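Local coordinates for competence damage-inducible protein A (Enterobacter cloacae subsp. cloacae, PDB 5VU3) that is of unknown function but belongs to the CinA family, some members of which hydrolyse the amide of nicotinamide mononucleotide, at residues A[18-22]-A[46-50]; A[22-26]-A[165-169]; A[124-130]-A[141-145]. All blocks are in the same frame, centred on the assembly; numbering follows the deposited sequence.

In the fold
Contacts 1 and 2 lie on helix 14-28, share Ala22, and have centres about 10 Å apart. Contact 1 joins this helix to the end of helix 42-49, and contact 2 joins it to the end of helix 149-167. Between them Leu21 CD1 packs 3.6 Å from Leu168 CD1, so that the two contacts share apolar packing through Leu21. Contact 3, the edge hairpin of the five-stranded sheet, lies on the opposite side of the chain's centre, about 23 Å from contact 1 and 24 Å from contact 2 between centres. Helix 149-167 follows its last strand and leads to contact 2, where an acetate, probably from the crystallisation liquor, sits beside Arg24.

Contact 1: residues A[18-22]-A[46-50]; sequences TKKLA and ALCAE
Thr18, on helix 14-28, faces the carboxylate of Glu50, which lies just beyond helix 42-49. With chi1 at 62° its hydroxyl is tucked between the backbone N and the carbonyl carbon, and Thr18 OG1 comes 2.9 Å from Glu50 OE2. The hydroxyl proton also has Ala15 O of its own helix within reach, so this hydrogen bond is not settled. A water completes the link: it donates to Thr18 OG1 at 2.8 Å and to Ala46 O at 2.6 Å, bridging the two helices. The methyl branch turns to the same carbonyl, Thr18 CG2 lying 3.8 Å from Ala46 O. The Glu50 chain, bent at chi2 (-42°), runs past Thr18 in the opposite sense, with Glu50 CG 3.3 Å from Thr18 O. At Lys19 the backbone N lies close to Glu50 OE2 but at a poor angle for a hydrogen bond. Leu21 brings CD2 to 3.8 Å from Leu47 CD2, the two side chains crossing at a slant; both also rest on Leu32 of the central sheet. Ala22 closes the row with CB 4.0 Å from Glu50 OE1. The contact thus has two layers, leucine packing toward the sheet and a polar layer about Glu50. The water donates to Thr18 OG1, so that oxygen is an acceptor here, while its own proton may go either to the carboxylate or to a carbonyl of its own helix.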
loop_
_atom_site.group_PDB
_atom_site.type_symbol
_atom_site.label_atom_id
_atom_site.label_comp_id
_atom_site.label_asym_id
_atom_site.label_seq_id
_atom_site.Cartn_x
_atom_site.Cartn_y
_atom_site.Cartn_z
ATOM N N THR A 18 -15.724 -4.377 -1.180
ATOM C CA THR A 18 -15.165 -3.827 0.052
ATOM C C THR A 18 -16.268 -3.354 0.993
ATOM O O THR A 18 -16.111 -3.423 2.221
ATOM C CB THR A 18 -14.173 -2.697 -0.251
ATOM O OG1 THR A 18 -14.832 -1.612 -0.921
ATOM C CG2 THR A 18 -13.008 -3.215 -1.106
ATOM N N LYS A 19 -17.401 -2.910 0.450
ATOM C CA LYS A 19 -18.551 -2.623 1.306
ATOM C C LYS A 19 -19.074 -3.894 1.966
ATOM O O LYS A 19 -19.345 -3.914 3.177
ATOM C CB LYS A 19 -19.652 -1.940 0.498
ATOM C CG LYS A 19 -20.864 -1.547 1.316
ATOM C CD LYS A 19 -21.852 -0.776 0.453
ATOM C CE LYS A 19 -23.018 -0.250 1.266
ATOM N NZ LYS A 19 -24.004 0.428 0.378
ATOM N N LYS A 20 -19.218 -4.971 1.187
ATOM C CA LYS A 20 -19.640 -6.250 1.755
ATOM C C LYS A 20 -18.656 -6.725 2.818
ATOM O O LYS A 20 -19.052 -7.182 3.897
ATOM C CB LYS A 20 -19.761 -7.302 0.653
ATOM C CG LYS A 20 -21.098 -7.372 -0.061
ATOM C CD LYS A 20 -20.926 -8.018 -1.430
ATOM C CE LYS A 20 -22.124 -8.868 -1.822
ATOM N NZ LYS A 20 -21.941 -10.291 -1.414
ATOM N N LEU A 21 -17.360 -6.641 2.510
ATOM C CA LEU A 21 -16.331 -7.119 3.425
ATOM C C LEU A 21 -16.306 -6.297 4.709
ATOM O O LEU A 21 -16.192 -6.853 5.808
ATOM C CB LEU A 21 -14.973 -7.081 2.718
ATOM C CG LEU A 21 -13.733 -7.512 3.497
ATOM C CD1 LEU A 21 -13.866 -8.964 3.926
ATOM C CD2 LEU A 21 -12.482 -7.315 2.629
ATOM N N ALA A 22 -16.413 -4.970 4.584
ATOM C CA ALA A 22 -16.528 -4.104 5.753
ATOM C C ALA A 22 -17.649 -4.559 6.680
ATOM O O ALA A 22 -17.474 -4.621 7.903
ATOM C CB ALA A 22 -16.770 -2.660 5.303
ATOM N N ALA A 46 -7.967 0.018 -2.289
ATOM C CA ALA A 46 -9.376 -0.369 -2.322
ATOM C C ALA A 46 -9.957 -0.450 -0.917
ATOM O O ALA A 46 -11.082 0.008 -0.673
ATOM C CB ALA A 46 -9.533 -1.709 -3.039
ATOM N N LEU A 47 -9.200 -1.022 0.026
ATOM C CA LEU A 47 -9.701 -1.163 1.388
ATOM C C LEU A 47 -9.766 0.182 2.099
ATOM O O LEU A 47 -10.672 0.412 2.908
ATOM C CB LEU A 47 -8.828 -2.158 2.160
ATOM C CG LEU A 47 -8.913 -3.597 1.627
ATOM C CD1 LEU A 47 -7.709 -4.425 2.079
ATOM C CD2 LEU A 47 -10.214 -4.262 2.061
ATOM N N CYS A 48 -8.839 1.093 1.799
ATOM C CA CYS A 48 -8.882 2.413 2.411
ATOM C C CYS A 48 -9.927 3.320 1.788
ATOM O O CYS A 48 -10.237 4.365 2.370
ATOM C CB CYS A 48 -7.514 3.094 2.320
ATOM S SG CYS A 48 -6.274 2.340 3.387
ATOM N N ALA A 49 -10.454 2.969 0.614
ATOM C CA ALA A 49 -11.514 3.772 0.018
ATOM C C ALA A 49 -12.849 3.527 0.695
ATOM O O ALA A 49 -13.761 4.354 0.563
ATOM C CB ALA A 49 -11.626 3.477 -1.477
ATOM N N GLU A 50 -12.969 2.410 1.408
ATOM C CA GLU A 50 -14.197 2.056 2.098
ATOM C C GLU A 50 -14.573 3.113 3.125
ATOM O O GLU A 50 -13.721 3.626 3.856
ATOM C CB GLU A 50 -14.030 0.707 2.791
ATOM C CG GLU A 50 -14.859 -0.412 2.197
ATOM C CD GLU A 50 -16.266 0.015 1.844
ATOM O OE1 GLU A 50 -17.043 0.366 2.763
ATOM O OE2 GLU A 50 -16.592 0.003 0.638
HETATM O O HOH W 1 -13.104 0.021 -2.337
#

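Contact 2: residues A[22-26]-A[165-169]; sequences ASRLI and VTKLS. With ACT (acetate ion), chain I.
Arg24 and Leu168 meet where helix 14-28 packs against the C-terminal end of helix 149-167 and the residues that follow it, within the alpha/beta fold of this family. The arginine CB lies 4.3 Å from Leu168 CB, the place where the two backbones come nearest. Beyond CG the chain bends, chi2 being -89°, and this swings the rest of the side chain along the end of the other helix. Arg24 CD then passes Leu168 O at 3.8 Å. NE donates to Ser169 OG at 2.9 Å with an N-H...O angle of 162°, and NH2 reaches the same oxygen at 3.2 Å along a more bent path of 137°. The two nitrogens converge on Ser169 OG along one edge of the guanidinium group, with the oxygen in its plane; Ser169 is poorly ordered, however. NH2 also lies near Val165 CG1, which approaches obliquely. At the tip, NH1 and NH2 each make a weak bond to one acetate oxygen, an anion that probably offsets some of the positive charge of Arg24 and nearby Lys20. Next along the helix, Leu25 adds an apolar contact, its CD2 3.7 Å from Leu168 CD1, where Leu21 packs too. As modelled, and consistent with its accepting from Arg24, Ser169 OG donates to Val165 O one turn earlier, at 2.9 Å and from above the carbonyl plane.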
loop_
_atom_site.group_PDB
_atom_site.type_symbol
_atom_site.label_atom_id
_atom_site.label_comp_id
_atom_site.label_asym_id
_atom_site.label_seq_id
_atom_site.Cartn_x
_atom_site.Cartn_y
_atom_site.Cartn_z
ATOM N N ALA A 22 -16.413 -4.970 4.584
ATOM C CA ALA A 22 -16.528 -4.104 5.753
ATOM C C ALA A 22 -17.649 -4.559 6.680
ATOM O O ALA A 22 -17.474 -4.621 7.903
ATOM C CB ALA A 22 -16.770 -2.660 5.303
ATOM N N SER A 23 -18.815 -4.875 6.112
ATOM C CA SER A 23 -19.943 -5.318 6.927
ATOM C C SER A 23 -19.606 -6.593 7.688
ATOM O O SER A 23 -19.842 -6.687 8.902
ATOM C CB SER A 23 -21.176 -5.534 6.048
ATOM O OG SER A 23 -21.877 -4.322 5.845
ATOM N N ARG A 24 -19.060 -7.595 6.988
ATOM C CA ARG A 24 -18.756 -8.871 7.636
ATOM C C ARG A 24 -17.730 -8.692 8.745
ATOM O O ARG A 24 -17.887 -9.227 9.849
ATOM C CB ARG A 24 -18.238 -9.888 6.620
ATOM C CG ARG A 24 -19.011 -9.984 5.325
ATOM C CD ARG A 24 -20.145 -10.983 5.414
ATOM N NE ARG A 24 -20.656 -11.352 4.094
ATOM C CZ ARG A 24 -21.315 -10.528 3.284
ATOM N NH1 ARG A 24 -21.548 -9.270 3.645
ATOM N NH2 ARG A 24 -21.744 -10.962 2.107
ATOM N N LEU A 25 -16.654 -7.959 8.457
ATOM C CA LEU A 25 -15.582 -7.818 9.435
ATOM C C LEU A 25 -16.042 -7.020 10.647
ATOM O O LEU A 25 -15.793 -7.420 11.793
ATOM C CB LEU A 25 -14.369 -7.162 8.782
ATOM C CG LEU A 25 -13.653 -8.036 7.752
ATOM C CD1 LEU A 25 -12.589 -7.241 7.021
ATOM C CD2 LEU A 25 -13.059 -9.266 8.417
ATOM N N ILE A 26 -16.721 -5.897 10.415
ATOM C CA ILE A 26 -17.168 -5.059 11.520
ATOM C C ILE A 26 -18.181 -5.805 12.381
ATOM O O ILE A 26 -18.090 -5.791 13.616
ATOM C CB ILE A 26 -17.729 -3.729 10.985
ATOM C CG1 ILE A 26 -16.606 -2.889 10.363
ATOM C CG2 ILE A 26 -18.441 -2.953 12.084
ATOM C CD1 ILE A 26 -17.104 -1.713 9.534
ATOM N N VAL A 165 -14.696 -12.458 0.860
ATOM C CA VAL A 165 -16.105 -12.226 1.176
ATOM C C VAL A 165 -16.842 -13.554 1.290
ATOM O O VAL A 165 -17.589 -13.796 2.245
ATOM C CB VAL A 165 -16.752 -11.309 0.121
ATOM C CG1 VAL A 165 -18.270 -11.364 0.239
ATOM C CG2 VAL A 165 -16.264 -9.879 0.304
ATOM N N THR A 166 -16.629 -14.440 0.315
ATOM C CA THR A 166 -17.256 -15.756 0.350
ATOM C C THR A 166 -16.846 -16.531 1.593
ATOM O O THR A 166 -17.691 -17.138 2.262
ATOM C CB THR A 166 -16.888 -16.540 -0.907
ATOM O OG1 THR A 166 -17.370 -15.840 -2.059
ATOM C CG2 THR A 166 -17.510 -17.933 -0.865
ATOM N N LYS A 167 -15.551 -16.517 1.921
ATOM C CA LYS A 167 -15.068 -17.264 3.077
ATOM C C LYS A 167 -15.662 -16.757 4.382
ATOM O O LYS A 167 -15.741 -17.522 5.350
ATOM C CB LYS A 167 -13.541 -17.205 3.136
ATOM C CG LYS A 167 -12.856 -18.050 2.064
ATOM C CD LYS A 167 -11.404 -17.641 1.885
ATOM C CE LYS A 167 -10.626 -18.667 1.078
ATOM N NZ LYS A 167 -11.368 -19.150 -0.118
ATOM N N LEU A 168 -16.090 -15.496 4.432
ATOM C CA LEU A 168 -16.674 -14.925 5.638
ATOM C C LEU A 168 -18.199 -14.892 5.616
ATOM O O LEU A 168 -18.804 -14.373 6.559
ATOM C CB LEU A 168 -16.132 -13.510 5.875
ATOM C CG LEU A 168 -14.627 -13.345 6.100
ATOM C CD1 LEU A 168 -14.254 -11.879 6.009
ATOM C CD2 LEU A 168 -14.217 -13.910 7.460
ATOM N N SER A 169 -18.833 -15.430 4.580
ATOM C CA SER A 169 -20.286 -15.485 4.496
ATOM C C SER A 169 -20.772 -16.867 4.915
ATOM O O SER A 169 -20.132 -17.879 4.615
ATOM C CB SER A 169 -20.768 -15.163 3.079
ATOM O OG SER A 169 -20.423 -13.837 2.703
HETATM C C ACT I . -25.020 -7.810 1.747
HETATM O O ACT I . -24.291 -8.839 1.796
HETATM O OXT ACT I . -25.744 -7.314 2.654
HETATM C CH3 ACT I . -25.023 -7.065 0.374
#

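Contact 3: residues A[124-130]-A[141-145]; sequences AAGTVCF and SRVLF
Phe130 and Phe145 approach from opposite directions and their rings meet rim to rim: Phe130 CZ is 3.7 Å from Phe145 CE2, and each ring has atoms of the other near its own plane. Phe130 stands on one face of an antiparallel beta hairpin, and Phe145, just past the end of the second strand, brings its ring in to meet it. Val128 comes to the edge of the Phe145 ring, in its plane, the two side chains crossing at about a right angle, with Val128 CG2 3.8 Å from Phe145 CD2. A face of the same ring is taken by Val143 CG1, 3.5 Å above the plane and toward the rim, while the other branch of that valine, CG2, lies 3.9 Å from Phe130 CE1. The ring of Phe145 is therefore held at edge and face together. On the other face of the strands Arg142 turns at chi3 (-78°) and lays its guanidinium over Cys129, whose SG sits 3.9 Å from the guanidinium plane; Arg142 NH1 lies 3.6 Å from Thr127 CG2. Leu144, beside them, reaches toward Thr127 OG1 and Ala125 O with CD1. The backbones are paired in regular register, as in the hydrogen-bonded pair Val128 and Val143, whose Val128 N to Val143 O bond is 2.7 Å. Beyond the last pair Phe145 N donates to Gly126 O at 2.8 Å. Gly126 belongs to a type II turn, Ala124 to Thr127, in which Ala124 O accepts from both the N and the OG1 of Thr127. Helix 149-167 covers the phenylalanine face: Val152 lies on Val128, Ala156 on Phe130, and Tyr159 OH is hydrogen-bonded to Ser141 OG. Strand 127-134 is flanked by strand 106-112 on its far side, and strand 137-144 ends the sheet within this chain.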
loop_
_atom_site.group_PDB
_atom_site.type_symbol
_atom_site.label_atom_id
_atom_site.label_comp_id
_atom_site.label_asym_id
_atom_site.label_seq_id
_atom_site.Cartn_x
_atom_site.Cartn_y
_atom_site.Cartn_z
ATOM N N ALA A 124 4.829 -18.430 -16.088
ATOM C CA ALA A 124 4.204 -17.475 -16.996
ATOM C C ALA A 124 3.829 -16.181 -16.289
ATOM O O ALA A 124 3.321 -16.188 -15.162
ATOM C CB ALA A 124 2.952 -18.085 -17.627
ATOM N N ALA A 125 4.065 -15.060 -16.972
ATOM C CA ALA A 125 3.508 -13.792 -16.526
ATOM C C ALA A 125 2.002 -13.938 -16.351
ATOM O O ALA A 125 1.342 -14.643 -17.117
ATOM C CB ALA A 125 3.825 -12.686 -17.539
ATOM N N GLY A 126 1.463 -13.298 -15.317
ATOM C CA GLY A 126 0.061 -13.438 -14.984
ATOM C C GLY A 126 -0.236 -14.506 -13.952
ATOM O O GLY A 126 -1.393 -14.640 -13.540
ATOM N N THR A 127 0.763 -15.281 -13.536
ATOM C CA THR A 127 0.583 -16.285 -12.492
ATOM C C THR A 127 0.655 -15.609 -11.133
ATOM O O THR A 127 1.664 -14.971 -10.810
ATOM C CB THR A 127 1.662 -17.362 -12.580
ATOM O OG1 THR A 127 1.684 -17.929 -13.895
ATOM C CG2 THR A 127 1.391 -18.449 -11.549
ATOM N N VAL A 128 -0.391 -15.760 -10.323
ATOM C CA VAL A 128 -0.457 -15.108 -9.017
ATOM C C VAL A 128 -0.938 -16.112 -7.976
ATOM O O VAL A 128 -1.927 -16.816 -8.201
ATOM C CB VAL A 128 -1.392 -13.880 -9.046
ATOM C CG1 VAL A 128 -1.322 -13.133 -7.738
ATOM C CG2 VAL A 128 -1.038 -12.948 -10.218
ATOM N N CYS A 129 -0.256 -16.164 -6.829
ATOM C CA CYS A 129 -0.710 -16.967 -5.698
ATOM C C CYS A 129 -1.315 -16.096 -4.601
ATOM O O CYS A 129 -0.923 -14.943 -4.397
ATOM C CB CYS A 129 0.423 -17.816 -5.111
ATOM S SG CYS A 129 1.110 -19.027 -6.256
ATOM N N PHE A 130 -2.279 -16.673 -3.889
ATOM C CA PHE A 130 -3.052 -15.976 -2.872
ATOM C C PHE A 130 -3.065 -16.791 -1.592
ATOM O O PHE A 130 -3.125 -18.019 -1.637
ATOM C CB PHE A 130 -4.505 -15.755 -3.335
ATOM C CG PHE A 130 -4.623 -14.940 -4.589
ATOM C CD1 PHE A 130 -4.490 -15.530 -5.831
ATOM C CD2 PHE A 130 -4.872 -13.577 -4.520
ATOM C CE1 PHE A 130 -4.596 -14.771 -6.991
ATOM C CE2 PHE A 130 -4.973 -12.817 -5.668
ATOM C CZ PHE A 130 -4.845 -13.412 -6.902
ATOM N N SER A 141 -4.460 -20.289 -3.092
ATOM C CA SER A 141 -4.802 -20.646 -4.461
ATOM C C SER A 141 -3.722 -20.141 -5.402
ATOM O O SER A 141 -2.920 -19.267 -5.060
ATOM C CB SER A 141 -6.163 -20.074 -4.868
ATOM O OG SER A 141 -6.117 -18.667 -4.854
ATOM N N ARG A 142 -3.723 -20.705 -6.605
ATOM C CA ARG A 142 -2.786 -20.352 -7.662
ATOM C C ARG A 142 -3.603 -20.060 -8.909
ATOM O O ARG A 142 -4.379 -20.912 -9.349
ATOM C CB ARG A 142 -1.792 -21.494 -7.915
ATOM C CG ARG A 142 -0.885 -21.273 -9.110
ATOM C CD ARG A 142 0.003 -22.490 -9.345
ATOM N NE ARG A 142 1.118 -22.525 -8.406
ATOM C CZ ARG A 142 2.310 -21.986 -8.645
ATOM N NH1 ARG A 142 2.545 -21.377 -9.801
ATOM N NH2 ARG A 142 3.269 -22.062 -7.727
ATOM N N VAL A 143 -3.455 -18.855 -9.462
ATOM C CA VAL A 143 -4.310 -18.389 -10.549
ATOM C C VAL A 143 -3.453 -17.857 -11.687
ATOM O O VAL A 143 -2.413 -17.229 -11.457
ATOM C CB VAL A 143 -5.295 -17.300 -10.074
ATOM C CG1 VAL A 143 -6.227 -16.881 -11.210
ATOM C CG2 VAL A 143 -6.100 -17.777 -8.872
ATOM N N LEU A 144 -3.886 -18.115 -12.919
ATOM C CA LEU A 144 -3.310 -17.490 -14.099
ATOM C C LEU A 144 -4.311 -16.480 -14.642
ATOM O O LEU A 144 -5.416 -16.862 -15.040
ATOM C CB LEU A 144 -2.971 -18.525 -15.167
ATOM C CG LEU A 144 -2.515 -17.904 -16.485
ATOM C CD1 LEU A 144 -1.127 -17.305 -16.314
ATOM C CD2 LEU A 144 -2.515 -18.932 -17.609
ATOM N N PHE A 145 -3.919 -15.207 -14.662
ATOM C CA PHE A 145 -4.734 -14.125 -15.209
ATOM C C PHE A 145 -4.241 -13.733 -16.601
ATOM O O PHE A 145 -3.032 -13.689 -16.853
ATOM C CB PHE A 145 -4.685 -12.894 -14.305
ATOM C CG PHE A 145 -5.258 -13.111 -12.935
ATOM C CD1 PHE A 145 -6.629 -13.037 -12.724
ATOM C CD2 PHE A 145 -4.421 -13.372 -11.851
ATOM C CE1 PHE A 145 -7.163 -13.227 -11.461
ATOM C CE2 PHE A 145 -4.943 -13.562 -10.585
ATOM C CZ PHE A 145 -6.319 -13.492 -10.388
#